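Local coordinates for protein transcription factor SPN1 (Saccharomyces cerevisiae, PDB 3NFQ) that regulates transcription by RNA polymerase II, interacting with SPT6 and possibly acting in both recruitment and post-recruitment steps of TBP, at residues L21-T35 and I48-V62. Residues are numbered along the deposited sequence; the frame is centred on the assembly and turned at random.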
ATOM      1  N   LEU A  21       1.802  10.995  -7.083  1.00 24.05           N
ATOM      2  CA  LEU A  21       0.946   9.870  -6.726  1.00 22.02           C
ATOM      3  C   LEU A  21       1.091   9.580  -5.233  1.00 20.93           C
ATOM      4  O   LEU A  21       0.126   9.348  -4.528  1.00 20.49           O
ATOM      5  CB  LEU A  21       1.334   8.654  -7.564  1.00 21.93           C
ATOM      6  CG  LEU A  21       0.532   7.394  -7.283  1.00 21.47           C
ATOM      7  CD1 LEU A  21      -0.933   7.602  -7.661  1.00 21.92           C
ATOM      8  CD2 LEU A  21       1.153   6.225  -8.044  1.00 21.02           C
ATOM      9  N   LYS A  22       2.307   9.664  -4.752  1.00 20.38           N
ATOM     10  CA  LYS A  22       2.576   9.448  -3.353  1.00 21.33           C
ATOM     11  C   LYS A  22       1.709  10.399  -2.520  1.00 22.47           C
ATOM     12  O   LYS A  22       0.943   9.974  -1.660  1.00 22.64           O
ATOM     13  CB  LYS A  22       4.057   9.634  -3.145  1.00 21.25           C
ATOM     14  CG  LYS A  22       4.507   9.432  -1.769  1.00 25.10           C
ATOM     15  CD  LYS A  22       6.041   9.397  -1.761  1.00 28.41           C
ATOM     16  CE  LYS A  22       6.559   9.309  -0.338  1.00 29.20           C
ATOM     17  NZ  LYS A  22       7.991   9.703  -0.380  1.00 35.95           N
ATOM     18  N   ASP A  23       1.755  11.683  -2.849  1.00 21.56           N
ATOM     19  CA  ASP A  23       0.886  12.680  -2.198  1.00 22.41           C
ATOM     20  C   ASP A  23      -0.580  12.412  -2.373  1.00 21.01           C
ATOM     21  O   ASP A  23      -1.343  12.547  -1.437  1.00 19.96           O
ATOM     22  CB  ASP A  23       1.144  14.111  -2.748  1.00 24.33           C
ATOM     23  CG  ASP A  23       2.572  14.641  -2.468  1.00 30.28           C
ATOM     24  OD1 ASP A  23       3.234  14.198  -1.501  1.00 35.66           O
ATOM     25  OD2 ASP A  23       3.008  15.571  -3.232  1.00 39.37           O
ATOM     26  N   GLU A  24      -1.023  12.086  -3.588  1.00 20.08           N
ATOM     27  CA  GLU A  24      -2.419  11.787  -3.755  1.00 20.06           C
ATOM     28  C   GLU A  24      -2.871  10.604  -2.906  1.00 18.74           C
ATOM     29  O   GLU A  24      -4.018  10.578  -2.453  1.00 16.31           O
ATOM     30  CB  GLU A  24      -2.735  11.411  -5.197  1.00 20.83           C
ATOM     31  CG  GLU A  24      -2.537  12.557  -6.219  1.00 30.19           C
ATOM     32  CD  GLU A  24      -3.694  13.561  -6.194  1.00 38.55           C
ATOM     33  OE1 GLU A  24      -4.831  13.136  -5.874  1.00 40.40           O
ATOM     34  OE2 GLU A  24      -3.466  14.767  -6.493  1.00 43.25           O
HETATM   35  N   MSE A  25      -2.015   9.582  -2.797  1.00 17.12           N
HETATM   36  CA  MSE A  25      -2.397   8.411  -1.987  1.00 17.17           C
HETATM   37  C   MSE A  25      -2.535   8.806  -0.549  1.00 14.86           C
HETATM   38  O   MSE A  25      -3.453   8.344   0.157  1.00 13.22           O
HETATM   39  CB  MSE A  25      -1.342   7.294  -2.170  1.00 15.50           C
HETATM   40  CG  MSE A  25      -1.443   6.696  -3.518  1.00 16.90           C
HETATM   41 SE   MSE A  25      -0.102   5.178  -3.597  1.00 27.40          SE
HETATM   42  CE  MSE A  25      -1.185   3.881  -2.546  1.00 15.20           C
ATOM     43  N   ASN A  26      -1.603   9.635  -0.064  1.00 15.93           N
ATOM     44  CA  ASN A  26      -1.687  10.043   1.342  1.00 17.28           C
ATOM     45  C   ASN A  26      -2.914  10.909   1.606  1.00 16.61           C
ATOM     46  O   ASN A  26      -3.537  10.785   2.650  1.00 16.31           O
ATOM     47  CB  ASN A  26      -0.432  10.837   1.808  1.00 18.16           C
ATOM     48  CG  ASN A  26       0.829  10.040   1.720  1.00 22.81           C
ATOM     49  OD1 ASN A  26       1.956  10.610   1.694  1.00 26.04           O
ATOM     50  ND2 ASN A  26       0.685   8.716   1.656  1.00 20.91           N
ATOM     51  N   ILE A  27      -3.233  11.796   0.668  1.00 16.78           N
ATOM     52  CA  ILE A  27      -4.421  12.663   0.829  1.00 17.09           C
ATOM     53  C   ILE A  27      -5.659  11.785   0.836  1.00 15.79           C
ATOM     54  O   ILE A  27      -6.551  11.932   1.648  1.00 16.49           O
ATOM     55  CB  ILE A  27      -4.524  13.686  -0.325  1.00 17.01           C
ATOM     56  CG1 ILE A  27      -3.466  14.775  -0.137  1.00 19.38           C
ATOM     57  CG2 ILE A  27      -5.965  14.277  -0.376  1.00 18.10           C
ATOM     58  CD1 ILE A  27      -3.091  15.546  -1.443  1.00 20.19           C
ATOM     59  N   ALA A  28      -5.724  10.818  -0.061  1.00 15.62           N
ATOM     60  CA  ALA A  28      -6.900   9.924  -0.038  1.00 14.50           C
ATOM     61  C   ALA A  28      -7.043   9.146   1.251  1.00 15.06           C
ATOM     62  O   ALA A  28      -8.151   8.971   1.792  1.00 13.84           O
ATOM     63  CB  ALA A  28      -6.854   8.974  -1.225  1.00 15.18           C
ATOM     64  N   ALA A  29      -5.916   8.676   1.796  1.00 14.62           N
ATOM     65  CA  ALA A  29      -5.983   7.910   3.009  1.00 14.34           C
ATOM     66  C   ALA A  29      -6.457   8.745   4.225  1.00 14.27           C
ATOM     67  O   ALA A  29      -7.245   8.258   5.083  1.00 14.96           O
ATOM     68  CB  ALA A  29      -4.641   7.294   3.275  1.00 14.10           C
ATOM     69  N   GLN A  30      -5.936   9.974   4.309  1.00 15.15           N
ATOM     70  CA  GLN A  30      -6.351  10.932   5.354  1.00 16.31           C
ATOM     71  C   GLN A  30      -7.815  11.312   5.194  1.00 15.99           C
ATOM     72  O   GLN A  30      -8.573  11.294   6.132  1.00 15.05           O
ATOM     73  CB  GLN A  30      -5.453  12.191   5.323  1.00 17.35           C
ATOM     74  CG  GLN A  30      -5.673  13.081   6.595  1.00 27.55           C
ATOM     75  CD  GLN A  30      -5.581  12.262   7.917  1.00 34.85           C
ATOM     76  OE1 GLN A  30      -4.610  11.537   8.146  1.00 40.55           O
ATOM     77  NE2 GLN A  30      -6.625  12.357   8.766  1.00 37.27           N
ATOM     78  N   LEU A  31      -8.236  11.622   3.987  1.00 15.94           N
ATOM     79  CA  LEU A  31      -9.685  11.885   3.805  1.00 17.27           C
ATOM     80  C   LEU A  31     -10.575  10.731   4.256  1.00 18.07           C
ATOM     81  O   LEU A  31     -11.595  10.942   4.937  1.00 17.99           O
ATOM     82  CB  LEU A  31     -10.018  12.297   2.374  1.00 16.37           C
ATOM     83  CG  LEU A  31      -9.431  13.609   1.910  1.00 17.84           C
ATOM     84  CD1 LEU A  31      -9.571  13.716   0.421  1.00 18.15           C
ATOM     85  CD2 LEU A  31     -10.064  14.812   2.595  1.00 18.60           C
ATOM     86  N   ASP A  32     -10.218   9.506   3.870  1.00 16.72           N
ATOM     87  CA  ASP A  32     -10.977   8.326   4.276  1.00 17.02           C
ATOM     88  C   ASP A  32     -10.961   8.122   5.808  1.00 18.88           C
ATOM     89  O   ASP A  32     -11.969   7.773   6.401  1.00 20.41           O
ATOM     90  CB  ASP A  32     -10.430   7.077   3.546  1.00 15.22           C
ATOM     91  CG  ASP A  32     -10.921   6.994   2.099  1.00 19.40           C
ATOM     92  OD1 ASP A  32     -11.697   7.904   1.724  1.00 18.62           O
ATOM     93  OD2 ASP A  32     -10.542   6.046   1.351  1.00 19.01           O
ATOM     94  N   ILE A  33      -9.830   8.345   6.453  1.00 19.27           N
ATOM     95  CA  ILE A  33      -9.833   8.269   7.899  1.00 20.80           C
ATOM     96  C   ILE A  33     -10.832   9.313   8.511  1.00 21.93           C
ATOM     97  O   ILE A  33     -11.575   9.011   9.479  1.00 22.28           O
ATOM     98  CB  ILE A  33      -8.387   8.440   8.471  1.00 21.52           C
ATOM     99  CG1 ILE A  33      -7.524   7.198   8.209  1.00 23.47           C
ATOM    100  CG2 ILE A  33      -8.416   8.670  10.003  1.00 25.46           C
ATOM    101  CD1 ILE A  33      -8.091   5.949   8.827  1.00 29.35           C
ATOM    102  N   ASP A  34     -10.849  10.534   7.962  1.00 22.29           N
ATOM    103  CA  ASP A  34     -11.772  11.554   8.460  1.00 23.51           C
ATOM    104  C   ASP A  34     -13.185  11.059   8.307  1.00 23.53           C
ATOM    105  O   ASP A  34     -13.995  11.183   9.234  1.00 23.16           O
ATOM    106  CB  ASP A  34     -11.594  12.892   7.735  1.00 24.39           C
ATOM    107  CG  ASP A  34     -10.248  13.564   8.013  1.00 29.21           C
ATOM    108  OD1 ASP A  34      -9.508  13.175   8.956  1.00 33.55           O
ATOM    109  OD2 ASP A  34      -9.921  14.508   7.250  1.00 35.31           O
ATOM    110  N   THR A  35     -13.507  10.498   7.137  1.00 22.08           N
ATOM    111  CA  THR A  35     -14.855   9.993   6.898  1.00 23.40           C
ATOM    112  C   THR A  35     -15.274   8.858   7.836  1.00 24.83           C
ATOM    113  O   THR A  35     -16.432   8.827   8.365  1.00 23.45           O
ATOM    114  CB  THR A  35     -15.017   9.512   5.468  1.00 22.69           C
ATOM    115  OG1 THR A  35     -14.870  10.604   4.574  1.00 23.20           O
ATOM    116  CG2 THR A  35     -16.348   8.848   5.236  1.00 23.78           C
ATOM    117  N   ILE A  48     -19.550   6.951   3.648  1.00 26.11           N
ATOM    118  CA  ILE A  48     -18.637   5.852   3.401  1.00 25.56           C
ATOM    119  C   ILE A  48     -17.368   6.383   2.742  1.00 24.11           C
ATOM    120  O   ILE A  48     -17.434   7.213   1.832  1.00 22.70           O
ATOM    121  CB  ILE A  48     -19.345   4.661   2.623  1.00 26.04           C
ATOM    122  CG1 ILE A  48     -18.552   3.373   2.803  1.00 30.88           C
ATOM    123  CG2 ILE A  48     -19.538   4.972   1.207  1.00 27.59           C
ATOM    124  CD1 ILE A  48     -19.369   2.130   2.608  1.00 32.29           C
ATOM    125  N   ALA A  49     -16.223   5.879   3.188  1.00 23.18           N
ATOM    126  CA  ALA A  49     -14.926   6.311   2.659  1.00 24.01           C
ATOM    127  C   ALA A  49     -14.711   5.804   1.205  1.00 26.42           C
ATOM    128  O   ALA A  49     -14.871   4.622   0.879  1.00 28.15           O
ATOM    129  CB  ALA A  49     -13.822   5.859   3.629  1.00 23.59           C
HETATM  130  N   MSE A  50     -14.483   6.717   0.292  1.00 26.52           N
HETATM  131  CA  MSE A  50     -14.312   6.318  -1.086  1.00 29.81           C
HETATM  132  C   MSE A  50     -13.057   6.828  -1.740  1.00 24.64           C
HETATM  133  O   MSE A  50     -12.841   6.493  -2.889  1.00 25.47           O
HETATM  134  CB  MSE A  50     -15.507   6.793  -1.948  1.00 29.01           C
HETATM  135  CG  MSE A  50     -16.832   6.321  -1.418  1.00 34.56           C
HETATM  136 SE   MSE A  50     -18.239   6.824  -2.772  1.00 47.80          SE
HETATM  137  CE  MSE A  50     -18.029   8.906  -2.751  1.00 44.08           C
ATOM    138  N   GLN A  51     -12.213   7.614  -1.060  1.00 21.46           N
ATOM    139  CA  GLN A  51     -11.143   8.258  -1.804  1.00 18.48           C
ATOM    140  C   GLN A  51     -10.095   7.260  -2.320  1.00 18.93           C
ATOM    141  O   GLN A  51      -9.664   7.364  -3.472  1.00 19.08           O
ATOM    142  CB  GLN A  51     -10.482   9.405  -1.035  1.00 18.31           C
ATOM    143  CG  GLN A  51     -11.450  10.577  -0.691  1.00 15.86           C
ATOM    144  CD  GLN A  51     -12.092  11.150  -1.973  1.00 20.76           C
ATOM    145  OE1 GLN A  51     -13.263  10.941  -2.177  1.00 23.34           O
ATOM    146  NE2 GLN A  51     -11.310  11.829  -2.827  1.00 25.33           N
ATOM    147  N   LYS A  52      -9.634   6.371  -1.450  1.00 18.15           N
ATOM    148  CA  LYS A  52      -8.694   5.325  -1.881  1.00 18.39           C
ATOM    149  C   LYS A  52      -9.244   4.467  -3.023  1.00 18.92           C
ATOM    150  O   LYS A  52      -8.544   4.265  -4.013  1.00 18.70           O
ATOM    151  CB  LYS A  52      -8.317   4.429  -0.710  1.00 17.44           C
ATOM    152  CG  LYS A  52      -7.604   5.164   0.388  1.00 17.24           C
ATOM    153  CD  LYS A  52      -7.044   4.087   1.367  1.00 12.62           C
ATOM    154  CE  LYS A  52      -8.076   3.235   2.163  1.00 12.35           C
ATOM    155  NZ  LYS A  52      -8.969   4.168   2.996  1.00 16.93           N
ATOM    156  N   VAL A  53     -10.483   4.001  -2.912  1.00 20.59           N
ATOM    157  CA  VAL A  53     -11.040   3.150  -4.003  1.00 23.20           C
ATOM    158  C   VAL A  53     -11.144   3.882  -5.292  1.00 24.00           C
ATOM    159  O   VAL A  53     -10.962   3.292  -6.347  1.00 23.29           O
ATOM    160  CB  VAL A  53     -12.393   2.431  -3.674  1.00 24.40           C
ATOM    161  CG1 VAL A  53     -12.238   1.512  -2.500  1.00 24.04           C
ATOM    162  CG2 VAL A  53     -13.535   3.398  -3.422  1.00 26.23           C
ATOM    163  N   LYS A  54     -11.404   5.190  -5.242  1.00 23.23           N
ATOM    164  CA  LYS A  54     -11.423   5.924  -6.487  1.00 23.15           C
ATOM    165  C   LYS A  54     -10.064   6.048  -7.105  1.00 23.77           C
ATOM    166  O   LYS A  54      -9.960   6.150  -8.314  1.00 22.80           O
ATOM    167  CB  LYS A  54     -11.948   7.348  -6.291  1.00 23.82           C
ATOM    168  CG  LYS A  54     -13.420   7.399  -5.985  1.00 26.26           C
ATOM    169  CD  LYS A  54     -13.843   8.886  -6.007  1.00 32.03           C
ATOM    170  CE  LYS A  54     -15.215   9.051  -5.423  1.00 37.90           C
ATOM    171  NZ  LYS A  54     -15.476  10.496  -5.060  1.00 45.17           N
ATOM    172  N   LEU A  55      -9.016   6.159  -6.264  1.00 21.22           N
ATOM    173  CA  LEU A  55      -7.671   6.280  -6.742  1.00 20.28           C
ATOM    174  C   LEU A  55      -7.041   4.908  -7.058  1.00 19.83           C
ATOM    175  O   LEU A  55      -6.075   4.843  -7.780  1.00 22.42           O
ATOM    176  CB  LEU A  55      -6.809   7.032  -5.727  1.00 20.13           C
ATOM    177  CG  LEU A  55      -5.377   7.454  -6.062  1.00 23.51           C
ATOM    178  CD1 LEU A  55      -5.225   8.297  -7.385  1.00 20.74           C
ATOM    179  CD2 LEU A  55      -4.816   8.235  -4.889  1.00 20.37           C
ATOM    180  N   LEU A  56      -7.572   3.836  -6.511  1.00 19.57           N
ATOM    181  CA  LEU A  56      -6.919   2.514  -6.640  1.00 20.09           C
ATOM    182  C   LEU A  56      -6.513   2.088  -8.075  1.00 21.72           C
ATOM    183  O   LEU A  56      -5.407   1.621  -8.290  1.00 22.21           O
ATOM    184  CB  LEU A  56      -7.769   1.461  -5.910  1.00 19.54           C
ATOM    185  CG  LEU A  56      -7.236   0.013  -5.919  1.00 18.81           C
ATOM    186  CD1 LEU A  56      -5.893  -0.091  -5.102  1.00 15.72           C
ATOM    187  CD2 LEU A  56      -8.305  -0.910  -5.388  1.00 18.24           C
ATOM    188  N   PRO A  57      -7.411   2.241  -9.054  1.00 23.29           N
ATOM    189  CA  PRO A  57      -7.067   1.913 -10.458  1.00 24.52           C
ATOM    190  C   PRO A  57      -5.764   2.560 -10.939  1.00 24.19           C
ATOM    191  O   PRO A  57      -4.967   1.928 -11.614  1.00 25.28           O
ATOM    192  CB  PRO A  57      -8.251   2.479 -11.254  1.00 24.43           C
ATOM    193  CG  PRO A  57      -9.420   2.382 -10.279  1.00 24.58           C
ATOM    194  CD  PRO A  57      -8.788   2.732  -8.913  1.00 22.80           C
ATOM    195  N   LYS A  58      -5.538   3.811 -10.603  1.00 24.40           N
ATOM    196  CA  LYS A  58      -4.310   4.470 -10.960  1.00 24.76           C
ATOM    197  C   LYS A  58      -3.124   3.908 -10.226  1.00 23.84           C
ATOM    198  O   LYS A  58      -2.040   3.739 -10.810  1.00 23.83           O
ATOM    199  CB  LYS A  58      -4.404   5.968 -10.693  1.00 25.79           C
ATOM    200  CG  LYS A  58      -3.271   6.724 -11.315  1.00 31.59           C
ATOM    201  CD  LYS A  58      -3.378   8.180 -10.910  1.00 39.71           C
ATOM    202  CE  LYS A  58      -2.463   9.087 -11.722  1.00 43.61           C
ATOM    203  NZ  LYS A  58      -2.812  10.530 -11.344  1.00 47.02           N
ATOM    204  N   VAL A  59      -3.304   3.581  -8.939  1.00 21.06           N
ATOM    205  CA  VAL A  59      -2.202   3.062  -8.193  1.00 20.26           C
ATOM    206  C   VAL A  59      -1.743   1.700  -8.751  1.00 20.32           C
ATOM    207  O   VAL A  59      -0.538   1.431  -8.909  1.00 22.22           O
ATOM    208  CB  VAL A  59      -2.629   2.862  -6.719  1.00 19.31           C
ATOM    209  CG1 VAL A  59      -1.623   2.038  -5.984  1.00 17.77           C
ATOM    210  CG2 VAL A  59      -2.880   4.230  -6.036  1.00 16.59           C
ATOM    211  N   VAL A  60      -2.709   0.837  -8.997  1.00 22.13           N
ATOM    212  CA  VAL A  60      -2.464  -0.490  -9.578  1.00 22.37           C
ATOM    213  C   VAL A  60      -1.796  -0.332 -10.950  1.00 23.85           C
ATOM    214  O   VAL A  60      -0.820  -1.009 -11.260  1.00 23.22           O
ATOM    215  CB  VAL A  60      -3.798  -1.249  -9.716  1.00 22.55           C
ATOM    216  CG1 VAL A  60      -3.650  -2.458 -10.693  1.00 23.25           C
ATOM    217  CG2 VAL A  60      -4.275  -1.729  -8.338  1.00 23.08           C
ATOM    218  N   SER A  61      -2.332   0.548 -11.776  1.00 25.74           N
ATOM    219  CA  SER A  61      -1.739   0.824 -13.091  1.00 27.51           C
ATOM    220  C   SER A  61      -0.254   1.192 -13.043  1.00 27.50           C
ATOM    221  O   SER A  61       0.597   0.543 -13.667  1.00 27.34           O
ATOM    222  CB  SER A  61      -2.535   1.910 -13.782  1.00 28.52           C
ATOM    223  OG  SER A  61      -1.940   2.164 -15.038  1.00 36.00           O
ATOM    224  N   VAL A  62       0.068   2.221 -12.276  1.00 27.36           N
ATOM    225  CA  VAL A  62       1.445   2.637 -12.044  1.00 26.88           C
ATOM    226  C   VAL A  62       2.293   1.533 -11.459  1.00 27.54           C
ATOM    227  O   VAL A  62       3.388   1.259 -11.979  1.00 27.59           O
ATOM    228  CB  VAL A  62       1.522   3.944 -11.157  1.00 26.47           C
ATOM    229  CG1 VAL A  62       2.964   4.314 -10.850  1.00 27.64           C
ATOM    230  CG2 VAL A  62       0.838   5.127 -11.859  1.00 26.49           C
TER
HETATM  231  O   HOH W   1      -7.302   5.527   4.953  1.00 17.47           O
HETATM  232  O   HOH W   2     -11.793   4.123  -0.125  1.00 20.89           O
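The Asp32 carboxylate accepts the backbone N-H groups of Gln51 and Lys52, which begin helix 51-62, at one end of an antiparallel helix pair in the all-helical conserved central domain of Spn1/Iws1. The axes of 21-35 and 51-62 run at 157° and approach to 8.6 Å. OD1 of Asp32 takes the backbone N of Gln51 at 2.8 Å on its syn lone pair. OD2 accepts twice: the backbone N of Lys52 comes from above the carboxylate plane, 35° out of it, while NZ of Lys52 forms a 3.0 Å salt bridge with OD2 on its anti lone pair. Bends at chi3 and chi4 curl the Lys52 chain so that NZ arrives on the outer side of OD2, away from OD1. A water bonded to Val53 N donates to OD2, and the negative charge probably also interacts favourably with the helix N-terminus. An asparagine here would probably leave the Lys52 ammonium without its anionic mate and weaken the grip on the Gln51 and Lys52 amides. Ala28, with only a methyl, meets Gln51 CB through CB at 3.7 Å, and their CA atoms are 4.9 Å apart.

Toward the other end the contact becomes apolar, with reciprocal knobs-into-holes. Leu55 drops among Leu21, Glu24, Met25 and Ala28, its CD2 reaching Glu24 O at 3.5 Å; Leu21 sits among Leu55, Lys58, Val59 and Val62. With CG anti to the backbone N (chi1 179°), Leu21 sends CD2 tip to tip against Val62. Met25, a selenomethionine, crosses Leu55 at about a right angle and meets Val59 end-on. Helix 77-85 packs on Met25 and Lys52, and Leu102 of helix 96-107 touches Val59. A second water links the two helices, donating to Ala29 O at 2.7 Å and accepting from Lys52 NZ at 2.9 Å.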